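Local coordinates for protein PTS system, IIabc component (Clostridium difficile, PDB 3IPJ) that probably relays phosphate to an incoming sugar, perhaps trehalose, as the cytoplasmic EIIB domain of a membrane-bound phosphotransferase transporter, at residues 33-38 / 60-65; 23-28 / 84-89; 7-12 / 48-53. All blocks are in the same frame, centred on the assembly; numbering follows the deposited sequence.

Contact 1. Residues 33-38 / 60-65; sequences RVMVKD and SGQYQI
V34 and Y63 face each other as a hydrogen-bonded antiparallel pair, and each satisfies both backbone polar atoms of the other. V34 N gives its hydrogen to Y63 O at 2.9 Å with an N-H...O angle of 165°, and Y63 N answers to V34 O at 2.8 Å. Towards the end of the pairing the bonding slackens: V36 N reaches G61 O only weakly, at 3.4 Å. That carbonyl gains a second donor from a water, which lies 3.0 Å from G61 O and also donates to V36 O, at 2.6 Å. Glycine suits position 61 because its phi is positive, and S60 and G61 together come close to the angles of a type I' turn.

On the face carrying R33, M35, Q62 and Q64 the side chains are long and polar or flexible. R33 and Q64 run side by side, their guanidinium and amide planes 41° apart, and Q64 OE1 stands over the guanidinium near its rim while accepting a hydrogen bond from R31. M35 SD packs against Q62 CG at 3.4 Å. The other face is largely apolar: V34 CG2 touches I65 CD1 at 3.8 Å, and V36 CG1 lies beside Y63 CB. With CG anti to the backbone N (chi1 -161°), the Y63 ring swings away from strand 31-36, and its hydroxyl bonds to D44. Such a pairing of the two central strands is characteristic of the EIIB fold, a four-stranded antiparallel sheet of order 1-2-4-3 with helices packed on one face.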
loop_
_atom_site.group_PDB
_atom_site.type_symbol
_atom_site.label_atom_id
_atom_site.label_comp_id
_atom_site.label_asym_id
_atom_site.label_seq_id
_atom_site.Cartn_x
_atom_site.Cartn_y
_atom_site.Cartn_z
ATOM N N ARG A 33 -1.649 -1.006 -4.573
ATOM C CA ARG A 33 -1.816 -2.370 -4.990
ATOM C C ARG A 33 -0.669 -3.210 -4.433
ATOM O O ARG A 33 0.478 -3.043 -4.829
ATOM C CB ARG A 33 -1.890 -2.404 -6.503
ATOM C CG ARG A 33 -3.212 -1.902 -7.055
ATOM C CD ARG A 33 -3.025 -1.530 -8.527
ATOM N NE ARG A 33 -4.279 -1.066 -9.119
ATOM C CZ ARG A 33 -5.169 -1.869 -9.701
ATOM N NH1 ARG A 33 -4.899 -3.189 -9.779
ATOM N NH2 ARG A 33 -6.319 -1.367 -10.215
ATOM N N VAL A 34 -0.990 -4.102 -3.503
ATOM C CA VAL A 34 0.036 -4.882 -2.775
ATOM C C VAL A 34 -0.046 -6.368 -3.169
ATOM O O VAL A 34 -1.085 -7.003 -2.890
ATOM C CB VAL A 34 -0.206 -4.817 -1.256
ATOM C CG1 VAL A 34 0.990 -5.412 -0.501
ATOM C CG2 VAL A 34 -0.437 -3.378 -0.878
ATOM N N MET A 35 1.006 -6.911 -3.814
ATOM C CA MET A 35 1.061 -8.350 -4.134
ATOM C C MET A 35 1.449 -8.990 -2.794
ATOM O O MET A 35 2.515 -8.649 -2.233
ATOM C CB MET A 35 2.113 -8.644 -5.192
ATOM C CG MET A 35 1.788 -7.952 -6.508
ATOM S SD MET A 35 0.415 -8.770 -7.387
ATOM C CE MET A 35 1.357 -9.552 -8.664
ATOM N N VAL A 36 0.560 -9.853 -2.253
ATOM C CA VAL A 36 0.776 -10.463 -0.948
ATOM C C VAL A 36 0.987 -12.008 -1.075
ATOM O O VAL A 36 0.501 -12.643 -1.995
ATOM C CB VAL A 36 -0.371 -10.111 0.028
ATOM C CG1 VAL A 36 -0.358 -8.594 0.375
ATOM C CG2 VAL A 36 -1.796 -10.582 -0.503
ATOM N N LYS A 37 1.718 -12.578 -0.118
ATOM C CA LYS A 37 1.921 -14.010 -0.023
ATOM C C LYS A 37 0.661 -14.777 0.407
ATOM O O LYS A 37 0.287 -15.813 -0.168
ATOM C CB LYS A 37 3.106 -14.316 0.909
ATOM C CG LYS A 37 4.409 -13.586 0.449
ATOM C CD LYS A 37 5.522 -13.835 1.425
ATOM C CE LYS A 37 6.627 -12.766 1.371
ATOM N NZ LYS A 37 7.726 -13.234 2.301
ATOM N N ASP A 38 -0.021 -14.253 1.404
ATOM C CA ASP A 38 -1.210 -14.908 1.988
ATOM C C ASP A 38 -2.307 -13.865 2.346
ATOM O O ASP A 38 -2.256 -13.195 3.399
ATOM C CB ASP A 38 -0.726 -15.677 3.233
ATOM C CG ASP A 38 -1.786 -16.524 3.885
ATOM O OD1 ASP A 38 -2.876 -16.687 3.302
ATOM O OD2 ASP A 38 -1.488 -17.062 4.987
ATOM N N SER A 60 -6.712 -11.708 -7.888
ATOM C CA SER A 60 -5.547 -12.000 -8.769
ATOM C C SER A 60 -4.180 -11.734 -8.092
ATOM O O SER A 60 -3.253 -11.187 -8.699
ATOM C CB SER A 60 -5.664 -11.228 -10.092
ATOM O OG SER A 60 -6.961 -11.433 -10.645
ATOM N N GLY A 61 -4.081 -12.116 -6.825
ATOM C CA GLY A 61 -2.858 -11.933 -6.051
ATOM C C GLY A 61 -2.680 -10.523 -5.483
ATOM O O GLY A 61 -1.792 -10.312 -4.664
ATOM N N GLN A 62 -3.515 -9.578 -5.907
ATOM C CA GLN A 62 -3.375 -8.160 -5.524
ATOM C C GLN A 62 -4.364 -7.786 -4.420
ATOM O O GLN A 62 -5.597 -7.843 -4.617
ATOM C CB GLN A 62 -3.666 -7.236 -6.717
ATOM C CG GLN A 62 -2.570 -7.197 -7.762
ATOM C CD GLN A 62 -2.878 -6.170 -8.851
ATOM O OE1 GLN A 62 -2.856 -6.478 -10.080
ATOM N NE2 GLN A 62 -3.162 -4.971 -8.429
ATOM N N TYR A 63 -3.805 -7.345 -3.288
ATOM C CA TYR A 63 -4.582 -6.715 -2.216
ATOM C C TYR A 63 -4.656 -5.173 -2.481
ATOM O O TYR A 63 -3.651 -4.489 -2.400
ATOM C CB TYR A 63 -3.892 -7.013 -0.882
ATOM C CG TYR A 63 -4.809 -6.812 0.295
ATOM C CD1 TYR A 63 -5.681 -7.813 0.675
ATOM C CD2 TYR A 63 -4.838 -5.595 0.996
ATOM C CE1 TYR A 63 -6.531 -7.652 1.746
ATOM C CE2 TYR A 63 -5.694 -5.386 2.066
ATOM C CZ TYR A 63 -6.537 -6.420 2.445
ATOM O OH TYR A 63 -7.372 -6.284 3.518
ATOM N N GLN A 64 -5.849 -4.639 -2.815
ATOM C CA GLN A 64 -5.961 -3.300 -3.339
ATOM C C GLN A 64 -6.629 -2.441 -2.245
ATOM O O GLN A 64 -7.681 -2.823 -1.703
ATOM C CB GLN A 64 -6.748 -3.317 -4.625
ATOM C CG GLN A 64 -6.146 -4.324 -5.587
ATOM C CD GLN A 64 -6.871 -4.345 -6.942
ATOM O OE1 GLN A 64 -7.707 -3.481 -7.219
ATOM N NE2 GLN A 64 -6.553 -5.342 -7.791
ATOM N N ILE A 65 -6.000 -1.310 -1.910
ATOM C CA ILE A 65 -6.538 -0.432 -0.911
ATOM C C ILE A 65 -6.889 0.836 -1.618
ATOM O O ILE A 65 -6.005 1.494 -2.178
ATOM C CB ILE A 65 -5.475 -0.108 0.110
ATOM C CG1 ILE A 65 -5.025 -1.437 0.768
ATOM C CG2 ILE A 65 -5.954 0.950 1.089
ATOM C CD1 ILE A 65 -3.707 -1.893 0.286
HETATM O O HOH W 1 0.452 -12.371 -4.556
#

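Contact 2. Residues 23-28 / 84-89; sequences ISITHC and LKTLSK
I25 O is approached by two neighbours from the other segment: L87 N donates to it at 2.7 Å, and T86 CA adds a C-H...O contact at 3.2 Å. The L87 nitrogen lies nearly in line with the carbonyl bond (C=O...N 172°), although its own hydrogen is bent off that line, with 133° at the hydrogen. On the other side of the residue, I25 N makes a weak bond to K85 O at 2.9 Å. Both backbone polar atoms of I25 therefore turn to residues flanking T86, the pattern of a single parallel bridge.

In the EIIB sheet, strand 22-27 is an outermost strand, and the chain after helix 71-79 runs along its outer side for this one bridge. Its inner side pairs with strand 31-36, where I23 and S24 both face M35 in a classic beta bulge. At the bulge, a water accepts from K85 N at 2.8 Å and donates to I23 O, linking the backbones where they begin to diverge.

The branched, apolar side chain of I25 packs against L84 and T86 beside the bridge. Its CG1 sits beside the backbone N (chi1 -47°), which sends CD1 back against L84 CB at 3.4 Å, tighter than usual, with T86 CG2 3.6 Å from the same methyl. The I25 side chain also touches V79 of helix 71-79. Small S88 fits close to the strand, its CB 3.4 Å from T26 OG1, and lies near the H27 ring, which also meets the ring of Y76.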
loop_
_atom_site.group_PDB
_atom_site.type_symbol
_atom_site.label_atom_id
_atom_site.label_comp_id
_atom_site.label_asym_id
_atom_site.label_seq_id
_atom_site.Cartn_x
_atom_site.Cartn_y
_atom_site.Cartn_z
ATOM N N ILE A 23 4.974 -9.116 -1.192
ATOM C CA ILE A 23 5.930 -9.466 -2.265
ATOM C C ILE A 23 6.471 -8.170 -2.903
ATOM O O ILE A 23 7.701 -7.969 -3.003
ATOM C CB ILE A 23 5.270 -10.335 -3.331
ATOM C CG1 ILE A 23 4.787 -11.654 -2.730
ATOM C CG2 ILE A 23 6.244 -10.574 -4.543
ATOM C CD1 ILE A 23 4.028 -12.467 -3.733
ATOM N N SER A 24 5.546 -7.282 -3.324
ATOM C CA SER A 24 5.900 -6.020 -3.961
ATOM C C SER A 24 4.668 -5.121 -3.935
ATOM O O SER A 24 3.583 -5.596 -3.599
ATOM C CB SER A 24 6.366 -6.283 -5.415
ATOM O OG SER A 24 5.365 -6.945 -6.168
ATOM N N ILE A 25 4.859 -3.825 -4.253
ATOM C CA ILE A 25 3.867 -2.827 -4.087
ATOM C C ILE A 25 3.981 -1.899 -5.247
ATOM O O ILE A 25 5.082 -1.568 -5.628
ATOM C CB ILE A 25 4.191 -1.910 -2.847
ATOM C CG1 ILE A 25 4.558 -2.768 -1.625
ATOM C CG2 ILE A 25 3.017 -0.930 -2.577
ATOM C CD1 ILE A 25 5.544 -2.109 -0.614
ATOM N N THR A 26 2.835 -1.475 -5.812
ATOM C CA THR A 26 2.765 -0.352 -6.766
ATOM C C THR A 26 1.451 0.370 -6.516
ATOM O O THR A 26 0.811 0.167 -5.464
ATOM C CB THR A 26 2.845 -0.802 -8.221
ATOM O OG1 THR A 26 3.094 0.356 -9.051
ATOM C CG2 THR A 26 1.554 -1.617 -8.627
ATOM N N HIS A 27 1.022 1.177 -7.471
ATOM C CA HIS A 27 -0.213 1.903 -7.291
ATOM C C HIS A 27 -0.818 2.286 -8.615
ATOM O O HIS A 27 -0.144 2.238 -9.619
ATOM C CB HIS A 27 -0.005 3.162 -6.368
ATOM C CG HIS A 27 0.625 4.333 -7.072
ATOM N ND1 HIS A 27 1.993 4.540 -7.125
ATOM C CD2 HIS A 27 0.065 5.327 -7.791
ATOM C CE1 HIS A 27 2.245 5.623 -7.827
ATOM N NE2 HIS A 27 1.093 6.114 -8.250
ATOM N N CYS A 28 -2.099 2.626 -8.647
ATOM C CA CYS A 28 -2.665 3.267 -9.849
ATOM C C CYS A 28 -3.124 4.667 -9.396
ATOM O O CYS A 28 -2.610 5.227 -8.406
ATOM C CB CYS A 28 -3.814 2.457 -10.507
ATOM S SG CYS A 28 -5.280 2.203 -9.410
ATOM N N LEU A 84 10.519 -1.839 1.251
ATOM C CA LEU A 84 9.860 -2.981 0.631
ATOM C C LEU A 84 10.135 -2.860 -0.880
ATOM O O LEU A 84 10.614 -1.804 -1.350
ATOM C CB LEU A 84 8.366 -2.998 0.964
ATOM C CG LEU A 84 8.044 -2.764 2.454
ATOM C CD1 LEU A 84 8.714 -1.539 2.898
ATOM C CD2 LEU A 84 6.606 -2.549 2.718
ATOM N N LYS A 85 9.907 -3.944 -1.621
ATOM C CA LYS A 85 9.959 -3.942 -3.064
ATOM C C LYS A 85 8.775 -3.101 -3.604
ATOM O O LYS A 85 7.654 -3.584 -3.726
ATOM C CB LYS A 85 9.875 -5.413 -3.523
ATOM C CG LYS A 85 10.279 -5.753 -4.949
ATOM C CD LYS A 85 10.408 -7.310 -5.127
ATOM C CE LYS A 85 10.110 -7.804 -6.597
ATOM N NZ LYS A 85 11.109 -7.445 -7.699
ATOM N N THR A 86 9.035 -1.845 -3.907
ATOM C CA THR A 86 8.058 -0.972 -4.544
ATOM C C THR A 86 8.414 -0.930 -6.011
ATOM O O THR A 86 9.589 -1.000 -6.408
ATOM C CB THR A 86 8.009 0.445 -3.877
ATOM O OG1 THR A 86 9.330 1.052 -3.841
ATOM C CG2 THR A 86 7.366 0.369 -2.432
ATOM N N LEU A 87 7.431 -0.850 -6.864
ATOM C CA LEU A 87 7.822 -1.137 -8.205
ATOM C C LEU A 87 7.598 0.051 -9.091
ATOM O O LEU A 87 8.440 0.293 -9.954
ATOM C CB LEU A 87 7.139 -2.416 -8.690
ATOM C CG LEU A 87 7.603 -3.627 -7.845
ATOM C CD1 LEU A 87 6.858 -4.893 -8.199
ATOM C CD2 LEU A 87 9.110 -3.817 -7.995
ATOM N N SER A 88 6.489 0.795 -8.856
ATOM C CA SER A 88 6.169 2.054 -9.565
ATOM C C SER A 88 7.461 2.766 -10.044
ATOM O O SER A 88 7.666 2.895 -11.262
ATOM C CB SER A 88 5.239 2.975 -8.732
ATOM O OG SER A 88 5.024 4.262 -9.337
ATOM N N LYS A 89 8.332 3.187 -9.110
ATOM C CA LYS A 89 9.662 3.732 -9.455
ATOM C C LYS A 89 10.522 2.680 -10.149
ATOM O O LYS A 89 11.351 2.012 -9.479
ATOM C CB LYS A 89 10.407 4.254 -8.204
ATOM C CG LYS A 89 11.792 4.866 -8.427
ATOM C CD LYS A 89 12.228 5.589 -7.128
ATOM C CE LYS A 89 13.755 5.512 -6.875
ATOM N NZ LYS A 89 14.046 6.090 -5.506
HETATM O O HOH W 2 8.435 -6.048 -0.545
#

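Contact 3. Residues 7-12 / 48-53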
loop_
_atom_site.group_PDB
_atom_site.type_symbol
_atom_site.label_atom_id
_atom_site.label_comp_id
_atom_site.label_asym_id
_atom_site.label_seq_id
_atom_site.Cartn_x
_atom_site.Cartn_y
_atom_site.Cartn_z
ATOM N N ASN A 7 2.471 8.899 6.282
ATOM C CA ASN A 7 3.363 7.885 6.843
ATOM C C ASN A 7 2.672 7.040 7.938
ATOM O O ASN A 7 2.949 5.841 8.010
ATOM C CB ASN A 7 4.637 8.557 7.314
ATOM C CG ASN A 7 5.670 7.574 7.756
ATOM O OD1 ASN A 7 5.833 7.379 8.959
ATOM N ND2 ASN A 7 6.393 6.940 6.787
ATOM N N LYS A 8 1.743 7.618 8.718
ATOM C CA LYS A 8 0.919 6.841 9.695
ATOM C C LYS A 8 0.010 5.809 8.985
ATOM O O LYS A 8 -0.008 4.649 9.336
ATOM C CB LYS A 8 0.045 7.740 10.571
ATOM C CG LYS A 8 0.843 8.744 11.344
ATOM C CD LYS A 8 -0.051 9.757 12.051
ATOM C CE LYS A 8 -1.205 9.083 12.744
ATOM N NZ LYS A 8 -0.821 8.607 14.126
ATOM N N ILE A 9 -0.747 6.253 7.981
ATOM C CA ILE A 9 -1.487 5.322 7.143
ATOM C C ILE A 9 -0.562 4.214 6.558
ATOM O O ILE A 9 -0.857 3.039 6.677
ATOM C CB ILE A 9 -2.230 6.088 5.983
ATOM C CG1 ILE A 9 -3.223 7.145 6.578
ATOM C CG2 ILE A 9 -2.885 5.087 4.976
ATOM C CD1 ILE A 9 -3.730 8.263 5.581
ATOM N N ALA A 10 0.555 4.577 5.936
ATOM C CA ALA A 10 1.464 3.567 5.369
ATOM C C ALA A 10 1.834 2.587 6.445
ATOM O O ALA A 10 1.812 1.372 6.225
ATOM C CB ALA A 10 2.736 4.212 4.832
ATOM N N ASN A 11 2.230 3.080 7.604
ATOM C CA ASN A 11 2.629 2.157 8.675
ATOM C C ASN A 11 1.512 1.261 9.182
ATOM O O ASN A 11 1.750 0.059 9.461
ATOM C CB ASN A 11 3.364 2.877 9.812
ATOM C CG ASN A 11 4.846 3.002 9.508
ATOM O OD1 ASN A 11 5.277 4.043 9.091
ATOM N ND2 ASN A 11 5.618 1.891 9.638
ATOM N N GLU A 12 0.312 1.833 9.314
ATOM C CA GLU A 12 -0.830 1.031 9.771
ATOM C C GLU A 12 -1.094 -0.036 8.736
ATOM O O GLU A 12 -1.330 -1.203 9.091
ATOM C CB GLU A 12 -2.065 1.863 10.015
ATOM C CG GLU A 12 -1.882 2.642 11.329
ATOM C CD GLU A 12 -3.014 3.654 11.732
ATOM O OE1 GLU A 12 -4.204 3.386 11.406
ATOM O OE2 GLU A 12 -2.704 4.704 12.450
ATOM N N GLU A 48 -9.916 -1.507 6.481
ATOM C CA GLU A 48 -10.940 -0.589 6.065
ATOM C C GLU A 48 -11.072 0.576 7.039
ATOM O O GLU A 48 -11.521 1.651 6.658
ATOM C CB GLU A 48 -12.258 -1.322 6.113
ATOM C CG GLU A 48 -12.475 -2.276 4.989
ATOM C CD GLU A 48 -13.894 -2.896 5.039
ATOM O OE1 GLU A 48 -14.458 -2.991 6.187
ATOM O OE2 GLU A 48 -14.466 -3.257 3.942
ATOM N N LYS A 49 -10.705 0.352 8.302
ATOM C CA LYS A 49 -10.779 1.371 9.383
ATOM C C LYS A 49 -9.621 2.379 9.349
ATOM O O LYS A 49 -9.692 3.391 10.070
ATOM C CB LYS A 49 -10.819 0.690 10.756
ATOM C CG LYS A 49 -12.176 0.026 11.001
ATOM C CD LYS A 49 -12.130 -0.943 12.141
ATOM C CE LYS A 49 -13.538 -1.341 12.444
ATOM N NZ LYS A 49 -14.080 -0.561 13.589
ATOM N N VAL A 50 -8.555 2.109 8.542
ATOM C CA VAL A 50 -7.443 3.043 8.430
ATOM C C VAL A 50 -7.890 4.387 7.758
ATOM O O VAL A 50 -8.715 4.380 6.823
ATOM C CB VAL A 50 -6.295 2.363 7.688
ATOM C CG1 VAL A 50 -5.110 3.336 7.516
ATOM C CG2 VAL A 50 -5.886 1.053 8.469
ATOM N N ASP A 51 -7.399 5.521 8.289
ATOM C CA ASP A 51 -7.613 6.863 7.712
ATOM C C ASP A 51 -7.448 6.849 6.174
ATOM O O ASP A 51 -6.454 6.285 5.636
ATOM C CB ASP A 51 -6.629 7.838 8.391
ATOM C CG ASP A 51 -6.880 9.305 8.065
ATOM O OD1 ASP A 51 -8.056 9.659 7.849
ATOM O OD2 ASP A 51 -5.889 10.110 8.060
ATOM N N GLU A 52 -8.442 7.428 5.496
ATOM C CA GLU A 52 -8.449 7.605 4.057
ATOM C C GLU A 52 -8.771 6.346 3.277
ATOM O O GLU A 52 -8.904 6.427 2.044
ATOM C CB GLU A 52 -7.100 8.198 3.536
ATOM C CG GLU A 52 -6.820 9.654 3.937
ATOM C CD GLU A 52 -8.076 10.553 3.834
ATOM O OE1 GLU A 52 -8.834 10.502 2.837
ATOM O OE2 GLU A 52 -8.313 11.337 4.791
ATOM N N VAL A 53 -8.874 5.190 3.939
ATOM C CA VAL A 53 -9.163 3.954 3.147
ATOM C C VAL A 53 -10.644 3.935 2.770
ATOM O O VAL A 53 -11.516 3.888 3.632
ATOM C CB VAL A 53 -8.799 2.655 3.859
ATOM C CG1 VAL A 53 -9.251 1.464 2.981
ATOM C CG2 VAL A 53 -7.278 2.606 4.197
HETATM O O HOH W 3 -5.476 5.339 10.430
#
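I9 projects from helix 5-17 and packs over one side of a type II beta turn, V50 to V53, the side to which D51 O points, in the loop between helix 44-48 and strand 55-59 of the EIIB domain. The turn is closed by V53 N donating to V50 O at 3.0 Å, and E52 takes the positive phi of its third position. Across the contact there is no direct hydrogen bond; the fit comes from how the side chains are set against one another.

I9 and V50 cross at a slant, with I9 CG2 3.8 Å from V50 CG1. Because CG1 of V50 is anti to its own backbone N (chi1 179°), that methyl faces the helix, and V50 also packs on L13 and I16 of the same helix. The longer branch of I9 extends further along the turn and brings CD1 to 3.4 Å from D51 O. The D51 side chain runs at about a right angle to I9, its CB against I9 CG1 at 3.9 Å, while E52 passes obliquely and offers its CG to I9 CD1 at 3.8 Å. A beta-branched, apolar residue suits this place, since its short arm meets V50 and its longer one E52, with D51 O touched by both. The acidic ends of D51 and E52 both form salt bridges with K5, which lies at the start of the same helix.

One helical turn beyond I9, E12 slides past V50 in the opposite direction, extended beyond CG, with OE1 4.0 Å from V50 CG1. A water then donates to E12 OE1 at 2.5 Å and accepts from D51 N at 2.9 Å.

Contacts 1 and 2 meet through strands 22-27 and 31-36, neighbours in the sheet, and their centres are about 11 Å apart. M35 O lies 2.7 Å from I23 N, a probable hydrogen bond. C28, the predicted phosphocysteine, which is also seen to bind zinc in this protein although no zinc is bound to the chain in this model, ends segment 23-28, and R33 of contact 1 packs against it, NE 3.4 Å from C28 SG. Contact 3 stands apart from that site. Its centre is about 16 Å from that of contact 1, which it touches through V53 CG2 on I65 CG2 at 3.8 Å, and about 17 Å from that of contact 2, on the opposite side of the chain's centre.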